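PDB 2I7G: monooxygenase from Agrobacterium tumefaciens, which probably catalyses a flavin-dependent oxidation with molecular oxygen, as in other members of the luciferase-like monooxygenase family. Local coordinates for residues D64-G69 with K93-T98; S80-L85 with Q114-V119; L122-A127 with R188-R193; L162-Q167 with R183-R188. All coordinates share one frame; numbering follows the deposited sequence.

Contact 1 of 4, residues D64-G69 with K93-T98; sequences DVFGLG and KNIRLT
F66 and R96 share one of four backbone hydrogen bonds between the parallel segments 64-69 and 93-98. The amide N of F66 donates to R96 O over 2.8 Å, nearly in line with the carbonyl. R96 N in turn gives its hydrogen to D64 O at 2.9 Å, from above the carbonyl plane. Further along, T98 N bonds to F66 O and L68 N to T98 O, each at 3.0 Å. The CA-H groups of V65, L97 and G67 add weaker contacts to the same carbonyls. A water also donates to D64 O.

These strands belong to the parallel barrel of the TIM-barrel fold. Helix 81-89 joins them in a beta-alpha-beta crossover.

The apolar contacts lie on both faces of the sheet. I95 CG1 runs under the peptide before V65, 3.6 Å from V65 N. Its CD1 then reaches F66 CB at 3.9 Å and lies at the ring edge, on the side of helix 40-60. On the other face V65 CG1 meets T98 CG2 at 3.7 Å. T98 CG2 sits between its own backbone N and carbonyl carbon, which brings it over G67 CA. The R96 guanidinium leaves the pair and forms a salt bridge with E128.

Contact 2 of 4, residues S80-L85 with Q114-V119; sequences SPSTVL and QQFSTV
S82 points at helix 109-122 and touches Q115, F116 and V119. Its CB lies 3.7 Å from F116 CE2, over one face of the ring and offset toward the rim. This is a CH-pi contact: S82 CB is 4.0 Å from the F116 ring centroid and 22° off the normal. The hydroxyl takes another course. With chi1 at 60°, OG stands between the backbone N and the carbonyl carbon and points back toward the start of its helix, to the side of Q115. S82 OG lies 3.0 Å from Q115 OE1, and Q115 CB backs the hydroxyl.

Helices 81-89 and 109-122 are neighbours on the outer layer of the TIM barrel. Their segments here run nearly parallel, with 13° between the axes and a closest approach of 9.2 Å. L68 of strand 65-68 and I129 of strand 127-131 lie beneath them.

One turn on, V119 uses both methyls: V119 CG2 is 3.5 Å from S82 O, while V119 CG1 meets L85 CB at 4.1 Å. F116 CE1 is 3.8 Å from L85 CD1, and the two side chains meet at a slant. The second subunit packs on the same helices, where its Q115 touches Q115 of this chain.

Contact 3 of 4, residues L122-A127 with R188-R193; sequences LSNGRA and RPLQER
A Schellman motif ends helix 109-122 at N124, and the turn that follows leads into barrel strand 127-131. G125 of the turn and A127 at the start of the strand meet L190 and Q191 of the loop that runs up to strand 196-200. L190 meets the backbone of N124 and G125. L190 CD2 lies 3.5 Å from N124 C and also touches G125 N, so one methyl covers the peptide between these residues. L190 also packs on G41 of the second subunit.

Q191 does the polar work. Its chain is extended beyond CG and passes alongside the G125 carbonyl, with Q191 CD 3.2 Å from G125 O. The amide continues to A127, where Q191 NE2 donates to A127 O at 2.8 Å. The donor lies in the carbonyl plane on a lone pair, and A127 O is only 1° out of the amide plane of Q191. G125 O is also near NE2, but the angle is too poor for a hydrogen bond.

Within the turn, S123 OG accepts from R126 N in an ST motif. R126 NE folds back to S123 O at 2.8 Å. At G125 the backbone angles, phi 99° and psi 28°, would jam a CB against the carbonyl before it.

Q191 NE2 also donates to D120 OD1, and Q191 OE1 accepts from R96 NH2. With partners for both ends of the amide, its rotation is fixed. The side chain thus ties the loop to the helix end and the strand start at once.

Contact 4 of 4, residues L162-Q167 with R183-R188; sequences LALREQ and RGVYPR
L164 and V185 are the closest backbone pair, with CA atoms 7.2 Å apart, where the last turn of helix 150-166 passes the chain leaving strand 183-184. That strand is an outer one of a small three-stranded antiparallel sheet, separate from the parallel barrel. The apolar part of the contact is a single pair of methyls. L164 CD2 meets V185 CG2 at 3.6 Å, and the two side chains cross at about a right angle.

R188 supplies the polar part. Its chain bends at chi2 and chi3 (-48° and -62°), which turns the guanidinium back toward the helix end. R188 NH2 donates to L164 O at 3.0 Å with an N-H...O angle of 169°, and the acceptor lies in the guanidinium plane. R188 NH1 binds V185 O of its own segment at 2.9 Å, also in plane. Two edge bonds therefore hold the group flat between the helix and the loop. Q167 C lies over one face of it. A likely effect is that the positive charge is stabilised by the carbonyls at the helix C-terminus. The water that accepts from R188 NH1 at 2.9 Å also lies 2.8 Å from Q167 O.

The four contacts run outward from the barrel: contact 1 is centred 9 Å from the chain centre and contact 4 24 Å. Contact 2 packs on contact 1, with L68 CD1 and L85 CD2 3.5 Å apart. Contact 3 adjoins the 93-98 segment of contact 1: L97 N and R126 O are 2.8 Å apart in a probable hydrogen bond. Contacts 2 and 3 meet where A127 CB packs on F116 O. Contact 4 shares R188 with contact 3 and reaches contact 2 through V185 and Q114. Contacts 1 and 4 do not touch; their nearest atoms are about 9 Å apart. Contacts 2, 3 and 4 all touch the second subunit.

Contact 1 of 4, residues D64-G69 with K93-T98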
loop_
_atom_site.group_PDB
_atom_site.type_symbol
_atom_site.label_atom_id
_atom_site.label_comp_id
_atom_site.label_asym_id
_atom_site.label_seq_id
_atom_site.Cartn_x
_atom_site.Cartn_y
_atom_site.Cartn_z
ATOM N N ASP B 64 2.453 -7.465 20.891
ATOM C CA ASP B 64 2.792 -8.517 19.917
ATOM C C ASP B 64 2.238 -8.297 18.536
ATOM O O ASP B 64 2.833 -8.748 17.561
ATOM C CB ASP B 64 2.325 -9.876 20.441
ATOM C CG ASP B 64 3.028 -10.246 21.744
ATOM O OD1 ASP B 64 4.285 -10.316 21.735
ATOM O OD2 ASP B 64 2.333 -10.415 22.766
ATOM N N VAL B 65 1.075 -7.642 18.449
ATOM C CA VAL B 65 0.354 -7.533 17.172
ATOM C C VAL B 65 -0.360 -6.198 17.130
ATOM O O VAL B 65 -0.887 -5.745 18.153
ATOM C CB VAL B 65 -0.767 -8.619 17.062
ATOM C CG1 VAL B 65 -1.566 -8.446 15.752
ATOM C CG2 VAL B 65 -0.197 -10.021 17.225
ATOM N N PHE B 66 -0.386 -5.586 15.942
ATOM C CA PHE B 66 -1.246 -4.432 15.716
ATOM C C PHE B 66 -2.022 -4.629 14.405
ATOM O O PHE B 66 -1.404 -4.908 13.336
ATOM C CB PHE B 66 -0.381 -3.146 15.667
ATOM C CG PHE B 66 -1.155 -1.858 15.972
ATOM C CD1 PHE B 66 -0.880 -1.138 17.149
ATOM C CD2 PHE B 66 -2.134 -1.400 15.107
ATOM C CE1 PHE B 66 -1.570 0.038 17.463
ATOM C CE2 PHE B 66 -2.870 -0.219 15.389
ATOM C CZ PHE B 66 -2.582 0.506 16.590
ATOM N N GLY B 67 -3.344 -4.487 14.502
ATOM C CA GLY B 67 -4.253 -4.634 13.334
ATOM C C GLY B 67 -4.934 -3.356 12.881
ATOM O O GLY B 67 -5.314 -2.509 13.716
ATOM N N LEU B 68 -5.139 -3.214 11.560
ATOM C CA LEU B 68 -5.873 -2.052 11.022
ATOM C C LEU B 68 -6.989 -2.601 10.121
ATOM O O LEU B 68 -6.731 -3.486 9.256
ATOM C CB LEU B 68 -4.983 -1.189 10.145
ATOM C CG LEU B 68 -3.728 -0.648 10.802
ATOM C CD1 LEU B 68 -3.001 0.218 9.768
ATOM C CD2 LEU B 68 -4.066 0.252 12.019
ATOM N N GLY B 69 -8.204 -2.116 10.355
ATOM C CA GLY B 69 -9.367 -2.583 9.592
ATOM C C GLY B 69 -9.671 -1.726 8.387
ATOM O O GLY B 69 -9.354 -0.531 8.349
ATOM N N LYS B 93 10.006 -2.498 14.852
ATOM C CA LYS B 93 10.986 -3.577 14.939
ATOM C C LYS B 93 10.350 -4.956 15.144
ATOM O O LYS B 93 10.647 -5.867 14.366
ATOM C CB LYS B 93 11.999 -3.307 16.071
ATOM C CG LYS B 93 12.556 -1.879 16.089
ATOM C CD LYS B 93 13.172 -1.477 14.721
ATOM C CE LYS B 93 14.645 -1.751 14.640
ATOM N NZ LYS B 93 15.156 -1.592 13.241
ATOM N N ASN B 94 9.484 -5.096 16.166
ATOM C CA ASN B 94 9.075 -6.425 16.660
ATOM C C ASN B 94 7.614 -6.762 16.479
ATOM O O ASN B 94 7.251 -7.922 16.321
ATOM C CB ASN B 94 9.474 -6.553 18.132
ATOM C CG ASN B 94 10.960 -6.395 18.328
ATOM O OD1 ASN B 94 11.406 -5.565 19.119
ATOM N ND2 ASN B 94 11.741 -7.182 17.604
ATOM N N ILE B 95 6.777 -5.736 16.475
ATOM C CA ILE B 95 5.332 -5.984 16.430
ATOM C C ILE B 95 4.872 -6.585 15.093
ATOM O O ILE B 95 5.352 -6.193 14.026
ATOM C CB ILE B 95 4.564 -4.685 16.781
ATOM C CG1 ILE B 95 3.118 -4.978 17.211
ATOM C CG2 ILE B 95 4.677 -3.655 15.671
ATOM C CD1 ILE B 95 2.556 -3.834 18.066
ATOM N N ARG B 96 3.971 -7.557 15.158
ATOM C CA ARG B 96 3.410 -8.081 13.944
ATOM C C ARG B 96 2.330 -7.158 13.412
ATOM O O ARG B 96 1.647 -6.462 14.180
ATOM C CB ARG B 96 2.968 -9.518 14.124
ATOM C CG ARG B 96 4.229 -10.378 14.458
ATOM C CD ARG B 96 4.030 -11.846 14.433
ATOM N NE ARG B 96 3.501 -12.304 13.164
ATOM C CZ ARG B 96 4.253 -12.749 12.159
ATOM N NH1 ARG B 96 5.592 -12.786 12.249
ATOM N NH2 ARG B 96 3.654 -13.140 11.054
ATOM N N LEU B 97 2.181 -7.143 12.101
ATOM C CA LEU B 97 1.364 -6.107 11.436
ATOM C C LEU B 97 0.287 -6.780 10.578
ATOM O O LEU B 97 0.616 -7.484 9.582
ATOM C CB LEU B 97 2.269 -5.243 10.534
ATOM C CG LEU B 97 3.330 -4.407 11.318
ATOM C CD1 LEU B 97 4.343 -3.844 10.306
ATOM C CD2 LEU B 97 2.683 -3.302 12.169
ATOM N N THR B 98 -0.972 -6.579 10.936
ATOM C CA THR B 98 -2.056 -7.356 10.258
ATOM C C THR B 98 -3.194 -6.437 9.819
ATOM O O THR B 98 -3.450 -5.397 10.440
ATOM C CB THR B 98 -2.626 -8.514 11.153
ATOM O OG1 THR B 98 -3.621 -9.276 10.455
ATOM C CG2 THR B 98 -3.245 -7.977 12.465
HETATM O O HOH W 1 5.244 -10.250 17.803
#

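Contact 2 of 4, residues S80-L85 with Q114-V119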
loop_
_atom_site.group_PDB
_atom_site.type_symbol
_atom_site.label_atom_id
_atom_site.label_comp_id
_atom_site.label_asym_id
_atom_site.label_seq_id
_atom_site.Cartn_x
_atom_site.Cartn_y
_atom_site.Cartn_z
ATOM N N SER B 80 -7.377 1.331 3.009
ATOM C CA SER B 80 -6.293 0.476 2.477
ATOM C C SER B 80 -5.306 0.141 3.590
ATOM O O SER B 80 -4.275 0.818 3.735
ATOM C CB SER B 80 -5.615 1.161 1.265
ATOM O OG SER B 80 -4.624 0.319 0.693
ATOM N N PRO B 81 -5.635 -0.875 4.410
ATOM C CA PRO B 81 -4.773 -1.226 5.559
ATOM C C PRO B 81 -3.324 -1.558 5.143
ATOM O O PRO B 81 -2.401 -1.133 5.827
ATOM C CB PRO B 81 -5.464 -2.434 6.224
ATOM C CG PRO B 81 -6.633 -2.803 5.345
ATOM C CD PRO B 81 -6.876 -1.686 4.338
ATOM N N SER B 82 -3.131 -2.309 4.051
ATOM C CA SER B 82 -1.751 -2.646 3.639
ATOM C C SER B 82 -0.888 -1.392 3.396
ATOM O O SER B 82 0.317 -1.384 3.720
ATOM C CB SER B 82 -1.781 -3.539 2.378
ATOM O OG SER B 82 -2.427 -2.886 1.282
ATOM N N THR B 83 -1.491 -0.343 2.824
ATOM C CA THR B 83 -0.748 0.896 2.532
ATOM C C THR B 83 -0.222 1.521 3.848
ATOM O O THR B 83 0.946 1.891 3.969
ATOM C CB THR B 83 -1.604 1.902 1.699
ATOM O OG1 THR B 83 -2.148 1.227 0.531
ATOM C CG2 THR B 83 -0.745 3.106 1.268
ATOM N N VAL B 84 -1.109 1.627 4.843
ATOM C CA VAL B 84 -0.707 2.132 6.134
ATOM C C VAL B 84 0.298 1.195 6.875
ATOM O O VAL B 84 1.264 1.702 7.502
ATOM C CB VAL B 84 -1.956 2.506 7.016
ATOM C CG1 VAL B 84 -1.456 3.118 8.306
ATOM C CG2 VAL B 84 -2.873 3.518 6.271
ATOM N N LEU B 85 0.109 -0.122 6.768
ATOM C CA LEU B 85 0.986 -1.108 7.446
ATOM C C LEU B 85 2.394 -1.016 6.860
ATOM O O LEU B 85 3.369 -1.276 7.553
ATOM C CB LEU B 85 0.438 -2.546 7.360
ATOM C CG LEU B 85 -0.898 -2.747 8.138
ATOM C CD1 LEU B 85 -1.485 -4.108 7.831
ATOM C CD2 LEU B 85 -0.712 -2.494 9.702
ATOM N N GLN B 114 0.040 -9.355 -3.076
ATOM C CA GLN B 114 1.206 -8.534 -3.450
ATOM C C GLN B 114 1.448 -7.416 -2.441
ATOM O O GLN B 114 2.597 -7.145 -2.040
ATOM C CB GLN B 114 1.026 -7.939 -4.859
ATOM C CG GLN B 114 1.087 -9.017 -5.955
ATOM C CD GLN B 114 0.909 -8.432 -7.320
ATOM O OE1 GLN B 114 0.048 -7.588 -7.546
ATOM N NE2 GLN B 114 1.725 -8.903 -8.256
ATOM N N GLN B 115 0.375 -6.777 -2.008
ATOM C CA GLN B 115 0.496 -5.699 -1.035
ATOM C C GLN B 115 1.039 -6.193 0.316
ATOM O O GLN B 115 2.023 -5.647 0.857
ATOM C CB GLN B 115 -0.850 -4.977 -0.873
ATOM C CG GLN B 115 -1.281 -4.151 -2.129
ATOM C CD GLN B 115 -2.809 -3.981 -2.158
ATOM O OE1 GLN B 115 -3.485 -4.207 -1.153
ATOM N NE2 GLN B 115 -3.349 -3.623 -3.325
ATOM N N PHE B 116 0.468 -7.284 0.827
ATOM C CA PHE B 116 0.930 -7.801 2.124
ATOM C C PHE B 116 2.308 -8.494 2.018
ATOM O O PHE B 116 3.062 -8.470 2.997
ATOM C CB PHE B 116 -0.114 -8.702 2.770
ATOM C CG PHE B 116 -1.246 -7.929 3.380
ATOM C CD1 PHE B 116 -1.199 -7.574 4.731
ATOM C CD2 PHE B 116 -2.322 -7.513 2.598
ATOM C CE1 PHE B 116 -2.280 -6.796 5.301
ATOM C CE2 PHE B 116 -3.413 -6.774 3.150
ATOM C CZ PHE B 116 -3.369 -6.407 4.509
ATOM N N SER B 117 2.635 -9.083 0.856
ATOM C CA SER B 117 3.990 -9.615 0.615
ATOM C C SER B 117 5.003 -8.452 0.649
ATOM O O SER B 117 6.101 -8.583 1.183
ATOM C CB SER B 117 4.063 -10.380 -0.716
ATOM O OG SER B 117 3.389 -11.623 -0.602
ATOM N N THR B 118 4.607 -7.299 0.102
ATOM C CA THR B 118 5.475 -6.111 0.138
ATOM C C THR B 118 5.676 -5.640 1.598
ATOM O O THR B 118 6.790 -5.352 2.022
ATOM C CB THR B 118 4.909 -5.024 -0.782
ATOM O OG1 THR B 118 4.877 -5.528 -2.133
ATOM C CG2 THR B 118 5.834 -3.798 -0.769
ATOM N N VAL B 119 4.596 -5.630 2.377
ATOM C CA VAL B 119 4.694 -5.250 3.803
ATOM C C VAL B 119 5.600 -6.266 4.506
ATOM O O VAL B 119 6.415 -5.891 5.372
ATOM C CB VAL B 119 3.312 -5.245 4.458
ATOM C CG1 VAL B 119 3.469 -4.945 5.953
ATOM C CG2 VAL B 119 2.429 -4.134 3.849
#

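Contact 3 of 4, residues L122-A127 with R188-R193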
loop_
_atom_site.group_PDB
_atom_site.type_symbol
_atom_site.label_atom_id
_atom_site.label_comp_id
_atom_site.label_asym_id
_atom_site.label_seq_id
_atom_site.Cartn_x
_atom_site.Cartn_y
_atom_site.Cartn_z
ATOM N N LEU B 122 9.169 -5.316 3.681
ATOM C CA LEU B 122 9.527 -4.078 4.376
ATOM C C LEU B 122 9.730 -4.277 5.879
ATOM O O LEU B 122 10.534 -3.548 6.505
ATOM C CB LEU B 122 8.429 -3.021 4.195
ATOM C CG LEU B 122 8.313 -2.462 2.754
ATOM C CD1 LEU B 122 6.947 -1.693 2.528
ATOM C CD2 LEU B 122 9.576 -1.598 2.391
ATOM N N SER B 123 8.965 -5.218 6.444
ATOM C CA SER B 123 8.962 -5.511 7.914
ATOM C C SER B 123 9.855 -6.695 8.337
ATOM O O SER B 123 9.835 -7.102 9.496
ATOM C CB SER B 123 7.522 -5.792 8.378
ATOM O OG SER B 123 7.056 -7.041 7.848
ATOM N N ASN B 124 10.574 -7.255 7.370
ATOM C CA ASN B 124 11.424 -8.407 7.612
ATOM C C ASN B 124 10.670 -9.606 8.223
ATOM O O ASN B 124 11.177 -10.261 9.125
ATOM C CB ASN B 124 12.611 -7.980 8.484
ATOM C CG ASN B 124 13.504 -6.985 7.782
ATOM O OD1 ASN B 124 13.504 -5.787 8.092
ATOM N ND2 ASN B 124 14.217 -7.465 6.781
ATOM N N GLY B 125 9.466 -9.884 7.706
ATOM C CA GLY B 125 8.735 -11.118 8.021
ATOM C C GLY B 125 7.648 -10.987 9.077
ATOM O O GLY B 125 7.331 -11.964 9.748
ATOM N N ARG B 126 7.053 -9.786 9.192
ATOM C CA ARG B 126 6.086 -9.510 10.284
ATOM C C ARG B 126 4.609 -9.293 9.824
ATOM O O ARG B 126 3.721 -8.976 10.681
ATOM C CB ARG B 126 6.552 -8.314 11.091
ATOM C CG ARG B 126 7.726 -8.611 12.002
ATOM C CD ARG B 126 8.215 -7.424 12.754
ATOM N NE ARG B 126 8.744 -6.342 11.916
ATOM C CZ ARG B 126 8.368 -5.057 11.995
ATOM N NH1 ARG B 126 7.415 -4.625 12.841
ATOM N NH2 ARG B 126 8.967 -4.184 11.180
ATOM N N ALA B 127 4.325 -9.494 8.524
ATOM C CA ALA B 127 2.967 -9.246 7.995
ATOM C C ALA B 127 2.009 -10.436 8.160
ATOM O O ALA B 127 2.436 -11.618 8.131
ATOM C CB ALA B 127 3.001 -8.791 6.479
ATOM N N ARG B 188 7.776 -12.314 -3.865
ATOM C CA ARG B 188 7.527 -13.372 -2.880
ATOM C C ARG B 188 7.811 -12.807 -1.476
ATOM O O ARG B 188 8.714 -11.981 -1.308
ATOM C CB ARG B 188 8.426 -14.596 -3.154
ATOM C CG ARG B 188 8.274 -15.186 -4.567
ATOM C CD ARG B 188 6.795 -15.355 -4.910
ATOM N NE ARG B 188 6.117 -16.296 -4.008
ATOM C CZ ARG B 188 4.810 -16.565 -4.045
ATOM N NH1 ARG B 188 3.999 -15.905 -4.890
ATOM N NH2 ARG B 188 4.323 -17.493 -3.210
ATOM N N PRO B 189 7.000 -13.189 -0.480
ATOM C CA PRO B 189 7.262 -12.666 0.863
ATOM C C PRO B 189 8.475 -13.288 1.492
ATOM O O PRO B 189 9.088 -14.215 0.904
ATOM C CB PRO B 189 6.009 -13.058 1.648
ATOM C CG PRO B 189 5.472 -14.242 0.978
ATOM C CD PRO B 189 5.813 -14.066 -0.514
ATOM N N LEU B 190 8.813 -12.807 2.686
ATOM C CA LEU B 190 9.891 -13.426 3.459
ATOM C C LEU B 190 9.465 -14.683 4.245
ATOM O O LEU B 190 10.179 -15.702 4.249
ATOM C CB LEU B 190 10.522 -12.370 4.371
ATOM C CG LEU B 190 11.919 -12.544 4.962
ATOM C CD1 LEU B 190 13.018 -12.948 3.973
ATOM C CD2 LEU B 190 12.246 -11.197 5.571
ATOM N N GLN B 191 8.315 -14.614 4.911
ATOM C CA GLN B 191 7.804 -15.752 5.674
ATOM C C GLN B 191 7.520 -16.928 4.725
ATOM O O GLN B 191 7.088 -16.719 3.588
ATOM C CB GLN B 191 6.528 -15.384 6.430
ATOM C CG GLN B 191 6.757 -14.407 7.582
ATOM C CD GLN B 191 5.441 -14.017 8.248
ATOM O OE1 GLN B 191 5.002 -14.668 9.192
ATOM N NE2 GLN B 191 4.796 -12.986 7.729
ATOM N N GLU B 192 7.772 -18.146 5.194
ATOM C CA GLU B 192 7.489 -19.344 4.375
ATOM C C GLU B 192 6.009 -19.424 3.956
ATOM O O GLU B 192 5.685 -19.726 2.796
ATOM C CB GLU B 192 7.919 -20.627 5.084
ATOM C CG GLU B 192 7.622 -21.864 4.237
ATOM C CD GLU B 192 8.622 -23.003 4.426
ATOM O OE1 GLU B 192 9.175 -23.140 5.545
ATOM O OE2 GLU B 192 8.833 -23.760 3.444
ATOM N N ARG B 193 5.125 -19.090 4.890
ATOM C CA ARG B 193 3.692 -19.087 4.648
ATOM C C ARG B 193 3.139 -17.811 5.271
ATOM O O ARG B 193 3.088 -17.687 6.496
ATOM C CB ARG B 193 3.046 -20.312 5.308
ATOM C CG ARG B 193 1.927 -20.973 4.499
ATOM C CD ARG B 193 2.505 -21.756 3.315
ATOM N NE ARG B 193 1.708 -22.917 2.903
ATOM C CZ ARG B 193 1.800 -24.136 3.442
ATOM N NH1 ARG B 193 2.645 -24.379 4.442
ATOM N NH2 ARG B 193 1.036 -25.124 2.983
#

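Contact 4 of 4, residues L162-Q167 with R183-R188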
loop_
_atom_site.group_PDB
_atom_site.type_symbol
_atom_site.label_atom_id
_atom_site.label_comp_id
_atom_site.label_asym_id
_atom_site.label_seq_id
_atom_site.Cartn_x
_atom_site.Cartn_y
_atom_site.Cartn_z
ATOM N N LEU B 162 -4.991 -18.490 -0.771
ATOM C CA LEU B 162 -4.206 -19.609 -0.225
ATOM C C LEU B 162 -3.333 -20.285 -1.301
ATOM O O LEU B 162 -2.202 -20.690 -1.019
ATOM C CB LEU B 162 -5.124 -20.648 0.427
ATOM C CG LEU B 162 -5.889 -20.128 1.661
ATOM C CD1 LEU B 162 -6.982 -21.110 2.133
ATOM C CD2 LEU B 162 -4.948 -19.759 2.822
ATOM N N ALA B 163 -3.850 -20.373 -2.527
ATOM C CA ALA B 163 -3.075 -20.905 -3.662
ATOM C C ALA B 163 -1.832 -20.039 -3.911
ATOM O O ALA B 163 -0.730 -20.572 -4.115
ATOM C CB ALA B 163 -3.942 -20.948 -4.895
ATOM N N LEU B 164 -2.028 -18.719 -3.846
ATOM C CA LEU B 164 -0.951 -17.756 -4.108
ATOM C C LEU B 164 0.145 -17.888 -3.078
ATOM O O LEU B 164 1.322 -17.826 -3.408
ATOM C CB LEU B 164 -1.497 -16.328 -4.079
ATOM C CG LEU B 164 -2.473 -15.924 -5.185
ATOM C CD1 LEU B 164 -3.007 -14.533 -4.877
ATOM C CD2 LEU B 164 -1.787 -16.004 -6.584
ATOM N N ARG B 165 -0.218 -18.084 -1.815
ATOM C CA ARG B 165 0.825 -18.108 -0.804
ATOM C C ARG B 165 1.589 -19.443 -0.817
ATOM O O ARG B 165 2.680 -19.527 -0.260
ATOM C CB ARG B 165 0.250 -17.795 0.590
ATOM C CG ARG B 165 -0.377 -18.955 1.213
ATOM C CD ARG B 165 -0.506 -18.742 2.716
ATOM N NE ARG B 165 -1.236 -19.856 3.297
ATOM C CZ ARG B 165 -1.595 -19.930 4.569
ATOM N NH1 ARG B 165 -1.301 -18.939 5.423
ATOM N NH2 ARG B 165 -2.280 -20.993 4.983
ATOM N N GLU B 166 1.029 -20.472 -1.451
ATOM C CA GLU B 166 1.614 -21.817 -1.403
ATOM C C GLU B 166 2.710 -22.047 -2.448
ATOM O O GLU B 166 3.526 -22.963 -2.314
ATOM C CB GLU B 166 0.515 -22.885 -1.525
ATOM C CG GLU B 166 0.920 -24.297 -1.095
ATOM C CD GLU B 166 1.147 -24.452 0.397
ATOM O OE1 GLU B 166 0.520 -23.723 1.203
ATOM O OE2 GLU B 166 1.953 -25.335 0.763
ATOM N N GLN B 167 2.725 -21.244 -3.509
ATOM C CA GLN B 167 3.828 -21.351 -4.485
ATOM C C GLN B 167 3.873 -20.169 -5.400
ATOM O O GLN B 167 2.900 -19.463 -5.525
ATOM C CB GLN B 167 3.664 -22.593 -5.325
ATOM C CG GLN B 167 2.406 -22.629 -6.131
ATOM C CD GLN B 167 2.242 -23.966 -6.830
ATOM O OE1 GLN B 167 3.174 -24.465 -7.481
ATOM N NE2 GLN B 167 1.057 -24.554 -6.706
ATOM N N ARG B 183 0.858 -18.344 -14.044
ATOM C CA ARG B 183 1.539 -17.048 -13.908
ATOM C C ARG B 183 2.213 -16.921 -12.534
ATOM O O ARG B 183 1.648 -17.337 -11.512
ATOM C CB ARG B 183 0.544 -15.890 -14.043
ATOM C CG ARG B 183 -0.337 -15.909 -15.309
ATOM C CD ARG B 183 0.482 -16.039 -16.606
ATOM N NE ARG B 183 1.418 -14.936 -16.866
ATOM C CZ ARG B 183 2.265 -14.911 -17.896
ATOM N NH1 ARG B 183 3.092 -13.868 -18.070
ATOM N NH2 ARG B 183 2.318 -15.945 -18.772
ATOM N N GLY B 184 3.401 -16.322 -12.508
ATOM C CA GLY B 184 4.076 -16.022 -11.228
ATOM C C GLY B 184 3.510 -14.761 -10.591
ATOM O O GLY B 184 3.149 -13.806 -11.303
ATOM N N VAL B 185 3.470 -14.726 -9.252
ATOM C CA VAL B 185 2.967 -13.553 -8.528
ATOM C C VAL B 185 4.082 -13.028 -7.641
ATOM O O VAL B 185 4.584 -13.757 -6.786
ATOM C CB VAL B 185 1.696 -13.842 -7.700
ATOM C CG1 VAL B 185 1.249 -12.580 -6.930
ATOM C CG2 VAL B 185 0.573 -14.331 -8.659
ATOM N N TYR B 186 4.470 -11.766 -7.858
ATOM C CA TYR B 186 5.682 -11.198 -7.246
ATOM C C TYR B 186 5.330 -9.890 -6.487
ATOM O O TYR B 186 4.349 -9.212 -6.835
ATOM C CB TYR B 186 6.730 -10.899 -8.359
ATOM C CG TYR B 186 7.061 -12.169 -9.100
ATOM C CD1 TYR B 186 7.810 -13.170 -8.485
ATOM C CD2 TYR B 186 6.481 -12.424 -10.347
ATOM C CE1 TYR B 186 8.061 -14.397 -9.145
ATOM C CE2 TYR B 186 6.724 -13.639 -11.029
ATOM C CZ TYR B 186 7.488 -14.614 -10.404
ATOM O OH TYR B 186 7.676 -15.793 -11.080
ATOM N N PRO B 187 6.142 -9.498 -5.479
ATOM C CA PRO B 187 7.306 -10.216 -4.989
ATOM C C PRO B 187 6.906 -11.315 -4.004
ATOM O O PRO B 187 5.826 -11.245 -3.377
ATOM C CB PRO B 187 8.100 -9.134 -4.234
ATOM C CG PRO B 187 7.036 -8.259 -3.639
ATOM C CD PRO B 187 5.925 -8.237 -4.730
ATOM N N ARG B 188 7.776 -12.314 -3.865
ATOM C CA ARG B 188 7.527 -13.372 -2.880
ATOM C C ARG B 188 7.811 -12.807 -1.476
ATOM O O ARG B 188 8.714 -11.981 -1.308
ATOM C CB ARG B 188 8.426 -14.596 -3.154
ATOM C CG ARG B 188 8.274 -15.186 -4.567
ATOM C CD ARG B 188 6.795 -15.355 -4.910
ATOM N NE ARG B 188 6.117 -16.296 -4.008
ATOM C CZ ARG B 188 4.810 -16.565 -4.045
ATOM N NH1 ARG B 188 3.999 -15.905 -4.890
ATOM N NH2 ARG B 188 4.323 -17.493 -3.210
HETATM O O HOH W 2 1.708 -17.099 -6.290
#